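Polymerase X (Deinococcus radiodurans, PDB 2W9M) probably catalyses the template-directed addition of deoxyribonucleotides to DNA as a family X polymerase, and carries a zinc-binding phosphoesterase-type PHP domain. Local coordinates at residues 124-129 and 166-171; 342-347 and 383-388; 402-407 and 443-448. One frame throughout, in Å; residues are numbered along the deposited sequence.

In the fold
The three contacts follow one another along the chain without overlapping. Contact 1 lies in the polymerase X part, where helix 121-130 meets helix 163-176. Contacts 2 and 3 belong to the zinc-binding PHP part, built round a seven-stranded parallel sheet: contact 2 joins helices 344-353 and 376-391, strand 396-403 comes next, and contact 3 sets the chain that continues from it against helix 435-446. Centres of contacts 1 and 2 are about 30 Å apart, those of 2 and 3 about 27 Å, and contacts 1 and 3 sit on opposite sides of the chain's centre. None touches another; the side chains of I344 in contact 2 and I404 in contact 3 lie about 13 and 10 Å from a zinc ion.

Contact 1 (124-129 and 166-171)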
ATOM      1  N   LEU A 124       3.996  -9.894  -9.586  1.00 26.86           N
ATOM      2  CA  LEU A 124       4.017 -10.478 -10.922  1.00 25.28           C
ATOM      3  C   LEU A 124       5.457 -10.792 -11.298  1.00 31.34           C
ATOM      4  O   LEU A 124       5.747 -11.845 -11.867  1.00 34.50           O
ATOM      5  CB  LEU A 124       3.430  -9.505 -11.945  1.00 24.65           C
ATOM      6  CG  LEU A 124       2.626 -10.047 -13.133  1.00 26.82           C
ATOM      7  CD1 LEU A 124       2.515  -8.981 -14.217  1.00 21.86           C
ATOM      8  CD2 LEU A 124       3.219 -11.319 -13.704  1.00 22.68           C
ATOM      9  N   ARG A 125       6.360  -9.871 -10.978  1.00 33.14           N
ATOM     10  CA  ARG A 125       7.771 -10.042 -11.307  1.00 27.54           C
ATOM     11  C   ARG A 125       8.369 -11.240 -10.580  1.00 32.60           C
ATOM     12  O   ARG A 125       9.198 -11.963 -11.131  1.00 47.94           O
ATOM     13  CB  ARG A 125       8.567  -8.787 -10.972  1.00 35.40           C
ATOM     14  CG  ARG A 125      10.056  -8.983 -11.124  1.00 28.25           C
ATOM     15  CD  ARG A 125      10.834  -7.993 -10.293  1.00 36.28           C
ATOM     16  NE  ARG A 125      11.937  -8.666  -9.622  1.00 44.70           N
ATOM     17  CZ  ARG A 125      11.908  -9.042  -8.349  1.00 51.66           C
ATOM     18  NH1 ARG A 125      10.839  -8.789  -7.611  1.00 51.92           N
ATOM     19  NH2 ARG A 125      12.948  -9.658  -7.812  1.00 54.96           N
ATOM     20  N   GLU A 126       7.944 -11.448  -9.342  1.00 26.95           N
ATOM     21  CA  GLU A 126       8.395 -12.602  -8.578  1.00 32.59           C
ATOM     22  C   GLU A 126       7.820 -13.895  -9.150  1.00 37.93           C
ATOM     23  O   GLU A 126       8.508 -14.917  -9.214  1.00 37.10           O
ATOM     24  CB  GLU A 126       8.004 -12.457  -7.108  1.00 30.45           C
ATOM     25  CG  GLU A 126       8.712 -11.314  -6.404  1.00 48.93           C
ATOM     26  CD  GLU A 126       8.047 -10.931  -5.096  1.00 63.98           C
ATOM     27  OE1 GLU A 126       6.859 -11.274  -4.904  1.00 64.90           O
ATOM     28  OE2 GLU A 126       8.711 -10.283  -4.258  1.00 50.86           O
ATOM     29  N   ALA A 127       6.558 -13.847  -9.566  1.00 33.55           N
ATOM     30  CA  ALA A 127       5.906 -15.020 -10.140  1.00 34.76           C
ATOM     31  C   ALA A 127       6.622 -15.463 -11.405  1.00 32.80           C
ATOM     32  O   ALA A 127       6.760 -16.656 -11.661  1.00 36.20           O
ATOM     33  CB  ALA A 127       4.447 -14.734 -10.430  1.00 30.41           C
ATOM     34  N   ALA A 128       7.081 -14.494 -12.190  1.00 32.67           N
ATOM     35  CA  ALA A 128       7.843 -14.790 -13.396  1.00 35.84           C
ATOM     36  C   ALA A 128       9.174 -15.431 -13.013  1.00 37.05           C
ATOM     37  O   ALA A 128       9.595 -16.426 -13.603  1.00 50.45           O
ATOM     38  CB  ALA A 128       8.072 -13.516 -14.211  1.00 26.20           C
ATOM     39  N   GLU A 129       9.821 -14.847 -12.013  1.00 46.09           N
ATOM     40  CA  GLU A 129      11.112 -15.305 -11.515  1.00 38.91           C
ATOM     41  C   GLU A 129      11.077 -16.779 -11.102  1.00 44.32           C
ATOM     42  O   GLU A 129      11.992 -17.540 -11.405  1.00 44.15           O
ATOM     43  CB  GLU A 129      11.493 -14.467 -10.298  1.00 45.74           C
ATOM     44  CG  GLU A 129      12.973 -14.262 -10.084  1.00 55.36           C
ATOM     45  CD  GLU A 129      13.446 -12.946 -10.654  1.00 58.67           C
ATOM     46  OE1 GLU A 129      13.038 -12.611 -11.785  1.00 62.02           O
ATOM     47  OE2 GLU A 129      14.220 -12.245  -9.968  1.00 63.03           O
ATOM     48  N   GLY A 166      11.651  -1.992  -4.299  1.00 25.88           N
ATOM     49  CA  GLY A 166      12.988  -1.730  -3.795  1.00 28.37           C
ATOM     50  C   GLY A 166      13.404  -2.693  -2.696  1.00 29.18           C
ATOM     51  O   GLY A 166      14.532  -3.181  -2.670  1.00 32.80           O
ATOM     52  N   LEU A 167      12.485  -2.972  -1.782  1.00 21.32           N
ATOM     53  CA  LEU A 167      12.774  -3.853  -0.655  1.00 30.82           C
ATOM     54  C   LEU A 167      12.901  -5.306  -1.105  1.00 36.08           C
ATOM     55  O   LEU A 167      13.792  -6.025  -0.656  1.00 34.34           O
ATOM     56  CB  LEU A 167      11.688  -3.717   0.417  1.00 32.93           C
ATOM     57  CG  LEU A 167      11.979  -4.216   1.833  1.00 36.68           C
ATOM     58  CD1 LEU A 167      13.387  -3.847   2.252  1.00 35.34           C
ATOM     59  CD2 LEU A 167      10.964  -3.640   2.814  1.00 37.93           C
ATOM     60  N   ALA A 168      12.008  -5.732  -1.995  1.00 32.39           N
ATOM     61  CA  ALA A 168      12.060  -7.083  -2.551  1.00 27.43           C
ATOM     62  C   ALA A 168      13.376  -7.336  -3.281  1.00 27.45           C
ATOM     63  O   ALA A 168      14.012  -8.367  -3.082  1.00 30.29           O
ATOM     64  CB  ALA A 168      10.882  -7.316  -3.489  1.00 30.27           C
ATOM     65  N   VAL A 169      13.780  -6.392  -4.126  1.00 26.47           N
ATOM     66  CA  VAL A 169      15.022  -6.535  -4.879  1.00 32.42           C
ATOM     67  C   VAL A 169      16.245  -6.547  -3.961  1.00 31.34           C
ATOM     68  O   VAL A 169      17.148  -7.365  -4.136  1.00 32.75           O
ATOM     69  CB  VAL A 169      15.167  -5.446  -5.961  1.00 32.85           C
ATOM     70  CG1 VAL A 169      16.564  -5.483  -6.565  1.00 25.78           C
ATOM     71  CG2 VAL A 169      14.101  -5.631  -7.039  1.00 28.00           C
ATOM     72  N   ALA A 170      16.271  -5.657  -2.976  1.00 26.63           N
ATOM     73  CA  ALA A 170      17.377  -5.639  -2.021  1.00 27.74           C
ATOM     74  C   ALA A 170      17.447  -6.948  -1.235  1.00 25.65           C
ATOM     75  O   ALA A 170      18.531  -7.489  -1.009  1.00 27.92           O
ATOM     76  CB  ALA A 170      17.267  -4.453  -1.079  1.00 21.70           C
ATOM     77  N   GLU A 171      16.292  -7.459  -0.823  1.00 25.98           N
ATOM     78  CA  GLU A 171      16.238  -8.743  -0.119  1.00 27.22           C
ATOM     79  C   GLU A 171      16.736  -9.899  -0.991  1.00 34.30           C
ATOM     80  O   GLU A 171      17.444 -10.784  -0.512  1.00 31.09           O
ATOM     81  CB  GLU A 171      14.824  -9.019   0.407  1.00 43.66           C
ATOM     82  CG  GLU A 171      14.319 -10.446   0.170  1.00 72.85           C
ATOM     83  CD  GLU A 171      13.161 -10.519  -0.833  1.00 85.36           C
ATOM     84  OE1 GLU A 171      12.063 -10.001  -0.520  1.00 71.96           O
ATOM     85  OE2 GLU A 171      13.343 -11.109  -1.924  1.00 64.30           O
TER
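V169 lies over one face of the R125 guanidinium, between segments of helices 121-130 and 163-176. CG2 of V169 sits 4.2 Å above the guanidinium plane, over its centre, and comes within 4.3 Å of R125 NH2. A168 approaches the same group obliquely, its CB 4.4 Å from R125 NH1. With CG anti to the backbone N (chi1 172°), the arginine reaches from its own helix to the other one.

E126 makes the closest approach, an oxygen-to-methyl van der Waals contact: its chain runs extended beyond CG until OE2 rests 3.8 Å from CB of A168. The methyl group of A168 is thus shared between the two side chains of helix 121-130. The axes of the short segments stay 12.0 Å apart and make an angle of 29°, so side chains rather than backbones bridge the gap.

The charge on R125 is met beside the contact rather than across it. Within its helix R125 pairs with E129 through NH2 and OE2 at 3.6 Å. It also makes salt bridges to E122 through NH1, to E229 through NE and to E172 through NH2. V169, for its part, packs on V231 and V233 of strand 231-238.

The four acids probably stabilise the cation and limit how the guanidinium can turn, while its charge probably offsets repulsion among them. Between the segments themselves, charged ends rest against A168 and V169 without any polar bond.

Contact 2 (342-347 and 383-388); sequences ASIREM and LKEIRE
I344 reaches across to both E385 and I386 and has more surface buried than either of them. Its CD1 does most of the touching: it lies 3.8 Å from CG1 of I386 and 3.6 Å from OE1 of E385. CG1 of the isoleucine stands beside the backbone N (chi1 -64°) and the chain continues extended, which carries the terminal methyl out to helix 376-391.

E385 comes from the other side with CG anti to its own backbone N (chi1 163°) and a straight chain beyond. Its OE1 rests against CD1 and also CG1 of I344, the latter at 3.7 Å, the two side chains crossing at a slant. This is a van der Waals touch between oxygen and carbon, since the polar partner of OE1 is the indole NE1 of W337, which hydrogen-bonds to it. That bond helps fix the position of OE1 against the isoleucine.

I386 supplies the apolar part. Its side chain crosses that of I344 at about a right angle, and its CD1 is 4.2 Å from the same I344 CD1. Both isoleucines also pack on I396 of strand 396-403 and on T361 of strand 358-364, so the pair lies between the helices and the sheet.

Just before I344, S343 and E346 form a capping box: E346 N donates to S343 OG at 3.2 Å, nearly straight at 171°, and S343 N donates to E346 OE1 at 3.1 Å. This fixes the start of helix 344-353. Helices 344-353 and 376-391 follow successive strands of the seven-stranded parallel sheet, consistent with the distorted (beta/alpha)7 barrel of PHP domains, and the side chain of I344 is about 13 Å from a bound zinc ion.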
ATOM      1  N   ALA A 342      -9.757 -14.071  -3.508  1.00 29.00           N
ATOM      2  CA  ALA A 342      -9.887 -15.280  -2.711  1.00 33.29           C
ATOM      3  C   ALA A 342     -11.186 -15.269  -1.909  1.00 34.87           C
ATOM      4  O   ALA A 342     -11.774 -14.213  -1.678  1.00 37.54           O
ATOM      5  CB  ALA A 342      -8.687 -15.433  -1.785  1.00 28.72           C
ATOM      6  N   SER A 343     -11.633 -16.450  -1.495  1.00 35.34           N
ATOM      7  CA  SER A 343     -12.821 -16.559  -0.662  1.00 31.92           C
ATOM      8  C   SER A 343     -12.485 -16.081   0.739  1.00 30.36           C
ATOM      9  O   SER A 343     -11.314 -15.938   1.086  1.00 39.17           O
ATOM     10  CB  SER A 343     -13.297 -18.007  -0.602  1.00 30.18           C
ATOM     11  OG  SER A 343     -12.417 -18.789   0.189  1.00 38.42           O
ATOM     12  N   ILE A 344     -13.514 -15.844   1.545  1.00 28.90           N
ATOM     13  CA  ILE A 344     -13.324 -15.443   2.933  1.00 25.94           C
ATOM     14  C   ILE A 344     -12.581 -16.517   3.729  1.00 32.55           C
ATOM     15  O   ILE A 344     -11.785 -16.200   4.614  1.00 39.63           O
ATOM     16  CB  ILE A 344     -14.672 -15.118   3.619  1.00 25.95           C
ATOM     17  CG1 ILE A 344     -15.329 -13.907   2.956  1.00 24.95           C
ATOM     18  CG2 ILE A 344     -14.476 -14.859   5.107  1.00 21.08           C
ATOM     19  CD1 ILE A 344     -16.625 -13.484   3.616  1.00 34.58           C
ATOM     20  N   ARG A 345     -12.834 -17.784   3.408  1.00 35.17           N
ATOM     21  CA  ARG A 345     -12.166 -18.882   4.103  1.00 41.29           C
ATOM     22  C   ARG A 345     -10.666 -18.896   3.817  1.00 35.60           C
ATOM     23  O   ARG A 345      -9.865 -19.035   4.738  1.00 40.17           O
ATOM     24  CB  ARG A 345     -12.792 -20.243   3.758  1.00 35.87           C
ATOM     25  CG  ARG A 345     -12.202 -21.401   4.571  1.00 46.99           C
ATOM     26  CD  ARG A 345     -12.659 -22.777   4.089  1.00 57.10           C
ATOM     27  NE  ARG A 345     -13.923 -23.203   4.688  1.00 66.68           N
ATOM     28  CZ  ARG A 345     -15.106 -23.123   4.082  1.00 85.68           C
ATOM     29  NH1 ARG A 345     -15.195 -22.628   2.853  1.00 77.87           N
ATOM     30  NH2 ARG A 345     -16.203 -23.538   4.705  1.00 66.93           N
ATOM     31  N   GLU A 346     -10.288 -18.754   2.548  1.00 24.64           N
ATOM     32  CA  GLU A 346      -8.876 -18.729   2.171  1.00 39.30           C
ATOM     33  C   GLU A 346      -8.156 -17.583   2.883  1.00 38.48           C
ATOM     34  O   GLU A 346      -7.048 -17.755   3.393  1.00 27.51           O
ATOM     35  CB  GLU A 346      -8.710 -18.595   0.654  1.00 37.20           C
ATOM     36  CG  GLU A 346      -9.506 -19.602  -0.165  1.00 58.70           C
ATOM     37  CD  GLU A 346      -9.295 -19.445  -1.666  1.00 71.86           C
ATOM     38  OE1 GLU A 346     -10.271 -19.121  -2.379  1.00 52.69           O
ATOM     39  OE2 GLU A 346      -8.150 -19.639  -2.133  1.00 72.94           O
ATOM     40  N   MET A 347      -8.794 -16.415   2.918  1.00 30.21           N
ATOM     41  CA  MET A 347      -8.230 -15.248   3.593  1.00 27.49           C
ATOM     42  C   MET A 347      -8.078 -15.486   5.095  1.00 33.48           C
ATOM     43  O   MET A 347      -7.029 -15.199   5.666  1.00 38.07           O
ATOM     44  CB  MET A 347      -9.072 -13.996   3.326  1.00 24.74           C
ATOM     45  CG  MET A 347      -9.114 -13.579   1.859  1.00 29.33           C
ATOM     46  SD  MET A 347      -7.544 -12.893   1.283  1.00 41.08           S
ATOM     47  CE  MET A 347      -7.528 -11.326   2.141  1.00 21.18           C
ATOM     48  N   LEU A 383     -23.041 -12.232   5.169  1.00 28.07           N
ATOM     49  CA  LEU A 383     -23.134 -12.398   6.615  1.00 30.11           C
ATOM     50  C   LEU A 383     -23.544 -13.823   6.993  1.00 40.52           C
ATOM     51  O   LEU A 383     -23.045 -14.374   7.976  1.00 43.91           O
ATOM     52  CB  LEU A 383     -24.086 -11.360   7.226  1.00 29.21           C
ATOM     53  CG  LEU A 383     -23.557  -9.914   7.242  1.00 38.81           C
ATOM     54  CD1 LEU A 383     -24.661  -8.916   7.546  1.00 27.73           C
ATOM     55  CD2 LEU A 383     -22.410  -9.754   8.236  1.00 23.00           C
ATOM     56  N   LYS A 384     -24.437 -14.422   6.208  1.00 33.93           N
ATOM     57  CA  LYS A 384     -24.804 -15.820   6.419  1.00 39.23           C
ATOM     58  C   LYS A 384     -23.585 -16.726   6.265  1.00 44.74           C
ATOM     59  O   LYS A 384     -23.349 -17.609   7.090  1.00 39.35           O
ATOM     60  CB  LYS A 384     -25.908 -16.253   5.449  1.00 44.85           C
ATOM     61  CG  LYS A 384     -27.318 -15.913   5.913  1.00 68.95           C
ATOM     62  CD  LYS A 384     -27.343 -14.606   6.702  1.00 83.41           C
ATOM     63  CE  LYS A 384     -28.727 -13.975   6.702  1.00 87.36           C
ATOM     64  NZ  LYS A 384     -29.137 -13.539   5.333  1.00 78.82           N
ATOM     65  N   GLU A 385     -22.810 -16.501   5.207  1.00 36.26           N
ATOM     66  CA  GLU A 385     -21.592 -17.275   4.983  1.00 35.95           C
ATOM     67  C   GLU A 385     -20.590 -17.112   6.121  1.00 35.54           C
ATOM     68  O   GLU A 385     -19.968 -18.082   6.548  1.00 34.72           O
ATOM     69  CB  GLU A 385     -20.933 -16.891   3.659  1.00 38.51           C
ATOM     70  CG  GLU A 385     -19.481 -17.340   3.540  1.00 37.83           C
ATOM     71  CD  GLU A 385     -18.922 -17.144   2.142  1.00 56.48           C
ATOM     72  OE1 GLU A 385     -17.869 -16.481   2.005  1.00 59.12           O
ATOM     73  OE2 GLU A 385     -19.540 -17.645   1.177  1.00 65.32           O
ATOM     74  N   ILE A 386     -20.435 -15.885   6.611  1.00 38.63           N
ATOM     75  CA  ILE A 386     -19.512 -15.627   7.712  1.00 40.27           C
ATOM     76  C   ILE A 386     -19.934 -16.368   8.982  1.00 35.75           C
ATOM     77  O   ILE A 386     -19.088 -16.908   9.700  1.00 38.30           O
ATOM     78  CB  ILE A 386     -19.357 -14.121   8.001  1.00 29.05           C
ATOM     79  CG1 ILE A 386     -18.616 -13.437   6.848  1.00 28.77           C
ATOM     80  CG2 ILE A 386     -18.615 -13.912   9.314  1.00 21.72           C
ATOM     81  CD1 ILE A 386     -18.561 -11.923   6.956  1.00 20.39           C
ATOM     82  N   ARG A 387     -21.235 -16.397   9.253  1.00 40.77           N
ATOM     83  CA  ARG A 387     -21.751 -17.140  10.401  1.00 46.27           C
ATOM     84  C   ARG A 387     -21.384 -18.624  10.321  1.00 43.19           C
ATOM     85  O   ARG A 387     -21.016 -19.232  11.326  1.00 42.32           O
ATOM     86  CB  ARG A 387     -23.264 -16.968  10.526  1.00 31.63           C
ATOM     87  CG  ARG A 387     -23.689 -15.610  11.062  1.00 47.77           C
ATOM     88  CD  ARG A 387     -25.191 -15.566  11.293  1.00 66.83           C
ATOM     89  NE  ARG A 387     -25.643 -14.269  11.793  1.00102.85           N
ATOM     90  CZ  ARG A 387     -26.870 -14.031  12.249  1.00106.92           C
ATOM     91  NH1 ARG A 387     -27.773 -15.005  12.274  1.00 92.06           N
ATOM     92  NH2 ARG A 387     -27.197 -12.819  12.683  1.00 67.21           N
ATOM     93  N   GLU A 388     -21.477 -19.194   9.121  1.00 27.94           N
ATOM     94  CA  GLU A 388     -21.115 -20.593   8.897  1.00 43.99           C
ATOM     95  C   GLU A 388     -19.637 -20.864   9.177  1.00 38.78           C
ATOM     96  O   GLU A 388     -19.302 -21.797   9.905  1.00 44.75           O
ATOM     97  CB  GLU A 388     -21.477 -21.019   7.473  1.00 46.44           C
ATOM     98  CG  GLU A 388     -22.976 -21.008   7.191  1.00 70.71           C
ATOM     99  CD  GLU A 388     -23.299 -20.877   5.706  1.00 90.08           C
ATOM    100  OE1 GLU A 388     -22.391 -21.083   4.872  1.00 88.49           O
ATOM    101  OE2 GLU A 388     -24.463 -20.563   5.374  1.00 75.96           O
TER

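Contact 3 (402-407 and 443-448)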
ATOM      1  N   VAL A 402     -17.721   0.989   3.651  1.00 20.47           N
ATOM      2  CA  VAL A 402     -18.843   1.789   3.191  1.00 19.55           C
ATOM      3  C   VAL A 402     -18.359   3.046   2.477  1.00 30.56           C
ATOM      4  O   VAL A 402     -17.585   3.826   3.035  1.00 29.81           O
ATOM      5  CB  VAL A 402     -19.747   2.173   4.370  1.00 18.10           C
ATOM      6  CG1 VAL A 402     -20.940   2.990   3.899  1.00 21.01           C
ATOM      7  CG2 VAL A 402     -20.197   0.924   5.102  1.00 21.12           C
ATOM      8  N   ASP A 403     -18.814   3.230   1.241  1.00 26.80           N
ATOM      9  CA  ASP A 403     -18.431   4.389   0.444  1.00 25.78           C
ATOM     10  C   ASP A 403     -19.082   5.639   1.025  1.00 33.15           C
ATOM     11  O   ASP A 403     -20.226   5.598   1.471  1.00 29.76           O
ATOM     12  CB  ASP A 403     -18.857   4.191  -1.016  1.00 29.24           C
ATOM     13  CG  ASP A 403     -17.937   4.903  -2.004  1.00 66.56           C
ATOM     14  OD1 ASP A 403     -17.599   6.088  -1.775  1.00 58.16           O
ATOM     15  OD2 ASP A 403     -17.555   4.277  -3.021  1.00 65.27           O
ATOM     16  N   ILE A 404     -18.338   6.741   1.037  1.00 29.82           N
ATOM     17  CA  ILE A 404     -18.865   8.025   1.476  1.00 21.76           C
ATOM     18  C   ILE A 404     -19.411   8.782   0.270  1.00 31.18           C
ATOM     19  O   ILE A 404     -18.650   9.196  -0.607  1.00 28.78           O
ATOM     20  CB  ILE A 404     -17.770   8.872   2.150  1.00 20.32           C
ATOM     21  CG1 ILE A 404     -17.174   8.120   3.341  1.00 20.32           C
ATOM     22  CG2 ILE A 404     -18.326  10.214   2.584  1.00 25.47           C
ATOM     23  CD1 ILE A 404     -15.922   8.764   3.912  1.00 20.31           C
ATOM     24  N   LEU A 405     -20.731   8.943   0.213  1.00 29.57           N
ATOM     25  CA  LEU A 405     -21.360   9.658  -0.894  1.00 25.82           C
ATOM     26  C   LEU A 405     -20.852  11.095  -0.916  1.00 40.89           C
ATOM     27  O   LEU A 405     -20.343  11.588   0.094  1.00 35.89           O
ATOM     28  CB  LEU A 405     -22.885   9.608  -0.784  1.00 30.28           C
ATOM     29  CG  LEU A 405     -23.461   8.201  -0.579  1.00 38.66           C
ATOM     30  CD1 LEU A 405     -24.979   8.223  -0.467  1.00 45.24           C
ATOM     31  CD2 LEU A 405     -23.018   7.266  -1.690  1.00 26.00           C
ATOM     32  N   ASP A 406     -20.979  11.761  -2.061  1.00 50.71           N
ATOM     33  CA  ASP A 406     -20.335  13.061  -2.259  1.00 43.47           C
ATOM     34  C   ASP A 406     -20.819  14.153  -1.307  1.00 48.89           C
ATOM     35  O   ASP A 406     -20.196  15.209  -1.211  1.00 55.65           O
ATOM     36  CB  ASP A 406     -20.446  13.526  -3.717  1.00 49.46           C
ATOM     37  CG  ASP A 406     -21.880  13.714  -4.165  1.00 58.92           C
ATOM     38  OD1 ASP A 406     -22.764  13.018  -3.626  1.00 63.72           O
ATOM     39  OD2 ASP A 406     -22.120  14.553  -5.061  1.00 62.62           O
ATOM     40  N   ASP A 407     -21.915  13.899  -0.599  1.00 34.64           N
ATOM     41  CA  ASP A 407     -22.439  14.884   0.346  1.00 36.55           C
ATOM     42  C   ASP A 407     -22.049  14.594   1.798  1.00 38.58           C
ATOM     43  O   ASP A 407     -22.357  15.378   2.698  1.00 46.32           O
ATOM     44  CB  ASP A 407     -23.963  15.036   0.203  1.00 53.02           C
ATOM     45  CG  ASP A 407     -24.725  13.753   0.514  1.00 42.58           C
ATOM     46  OD1 ASP A 407     -24.158  12.857   1.171  1.00 42.02           O
ATOM     47  OD2 ASP A 407     -25.901  13.648   0.106  1.00 42.16           O
ATOM     48  N   ILE A 443     -15.627  15.073   7.328  1.00 29.16           N
ATOM     49  CA  ILE A 443     -15.995  15.387   8.705  1.00 26.04           C
ATOM     50  C   ILE A 443     -17.354  14.779   9.029  1.00 26.41           C
ATOM     51  O   ILE A 443     -17.556  14.215  10.107  1.00 28.07           O
ATOM     52  CB  ILE A 443     -16.063  16.898   8.949  1.00 29.88           C
ATOM     53  CG1 ILE A 443     -14.664  17.503   8.949  1.00 27.24           C
ATOM     54  CG2 ILE A 443     -16.735  17.189  10.275  1.00 28.33           C
ATOM     55  CD1 ILE A 443     -14.659  18.996   9.119  1.00 19.51           C
ATOM     56  N   ARG A 444     -18.278  14.898   8.080  1.00 24.65           N
ATOM     57  CA  ARG A 444     -19.614  14.334   8.211  1.00 26.09           C
ATOM     58  C   ARG A 444     -19.570  12.814   8.362  1.00 31.17           C
ATOM     59  O   ARG A 444     -20.267  12.246   9.203  1.00 40.23           O
ATOM     60  CB  ARG A 444     -20.457  14.719   6.994  1.00 28.14           C
ATOM     61  CG  ARG A 444     -21.734  13.908   6.807  1.00 42.18           C
ATOM     62  CD  ARG A 444     -22.964  14.715   7.177  1.00 47.55           C
ATOM     63  NE  ARG A 444     -23.960  14.673   6.110  1.00 50.92           N
ATOM     64  CZ  ARG A 444     -25.065  13.936   6.140  1.00 51.56           C
ATOM     65  NH1 ARG A 444     -25.332  13.178   7.196  1.00 47.22           N
ATOM     66  NH2 ARG A 444     -25.907  13.965   5.113  1.00 39.44           N
ATOM     67  N   ALA A 445     -18.741  12.159   7.556  1.00 22.29           N
ATOM     68  CA  ALA A 445     -18.654  10.701   7.568  1.00 21.88           C
ATOM     69  C   ALA A 445     -17.995  10.143   8.829  1.00 28.87           C
ATOM     70  O   ALA A 445     -18.448   9.135   9.364  1.00 29.96           O
ATOM     71  CB  ALA A 445     -17.931  10.203   6.329  1.00 25.07           C
ATOM     72  N   VAL A 446     -16.928  10.784   9.299  1.00 24.65           N
ATOM     73  CA  VAL A 446     -16.231  10.306  10.492  1.00 24.60           C
ATOM     74  C   VAL A 446     -16.967  10.696  11.771  1.00 26.26           C
ATOM     75  O   VAL A 446     -16.577  10.296  12.864  1.00 26.27           O
ATOM     76  CB  VAL A 446     -14.768  10.812  10.565  1.00 28.94           C
ATOM     77  CG1 VAL A 446     -13.951  10.273   9.395  1.00 23.23           C
ATOM     78  CG2 VAL A 446     -14.728  12.331  10.596  1.00 21.16           C
ATOM     79  N   SER A 447     -18.035  11.474  11.627  1.00 26.83           N
ATOM     80  CA  SER A 447     -18.847  11.887  12.770  1.00 27.64           C
ATOM     81  C   SER A 447     -20.051  10.969  12.978  1.00 27.12           C
ATOM     82  O   SER A 447     -20.822  11.147  13.922  1.00 31.39           O
ATOM     83  CB  SER A 447     -19.326  13.332  12.594  1.00 14.62           C
ATOM     84  OG  SER A 447     -18.263  14.260  12.742  1.00 29.35           O
ATOM     85  N   HIS A 448     -20.213   9.994  12.088  1.00 28.27           N
ATOM     86  CA  HIS A 448     -21.338   9.065  12.157  1.00 30.22           C
ATOM     87  C   HIS A 448     -21.239   8.248  13.443  1.00 21.54           C
ATOM     88  O   HIS A 448     -20.144   7.929  13.893  1.00 31.28           O
ATOM     89  CB  HIS A 448     -21.333   8.154  10.926  1.00 25.95           C
ATOM     90  CG  HIS A 448     -22.590   7.360  10.741  1.00 30.92           C
ATOM     91  ND1 HIS A 448     -22.891   6.248  11.501  1.00 29.84           N
ATOM     92  CD2 HIS A 448     -23.607   7.496   9.856  1.00 19.55           C
ATOM     93  CE1 HIS A 448     -24.047   5.746  11.103  1.00 35.14           C
ATOM     94  NE2 HIS A 448     -24.501   6.485  10.106  1.00 21.74           N
TER
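I404 has CG1 beside its backbone N (chi1 -58°) and an extended chain beyond, which directs CD1 at the methyl group of A445. CD1 of I404 lies 3.5 Å from CB of A445, and CG1 and CG2 of the same isoleucine are 3.7 and 3.8 Å from that CB, so the alanine methyl lies against both branches, CG1-CD1 and CG2. R444 starts with CG anti to its backbone N (chi1 164°), then bends at chi2 and chi3 to bring its guanidinium beside D407. Its NE stays 3.8 Å from the carbonyl O of D407, and no hydrogen bond forms.

The contact joins segment 402-407, which continues from strand 396-403, to the last turn of helix 435-446. That helix follows the adjacent strand 422-426 and packs beside the sheet in the beta/alpha barrel of the PHP domain. I404 also packs on V425 of strand 422-426. E401 and H428, both ligands of a zinc ion, have side chains about 8 Å from that of I404.

At the solvent-exposed side, D407 OD1 lies 4.5 Å from R444 NH2 and well out of the guanidinium plane, leaving a loose attraction of opposite charges. The same OD1 is hydrogen-bonded to S409 OG, while R441 binds the backbone carbonyls of I404 and L405.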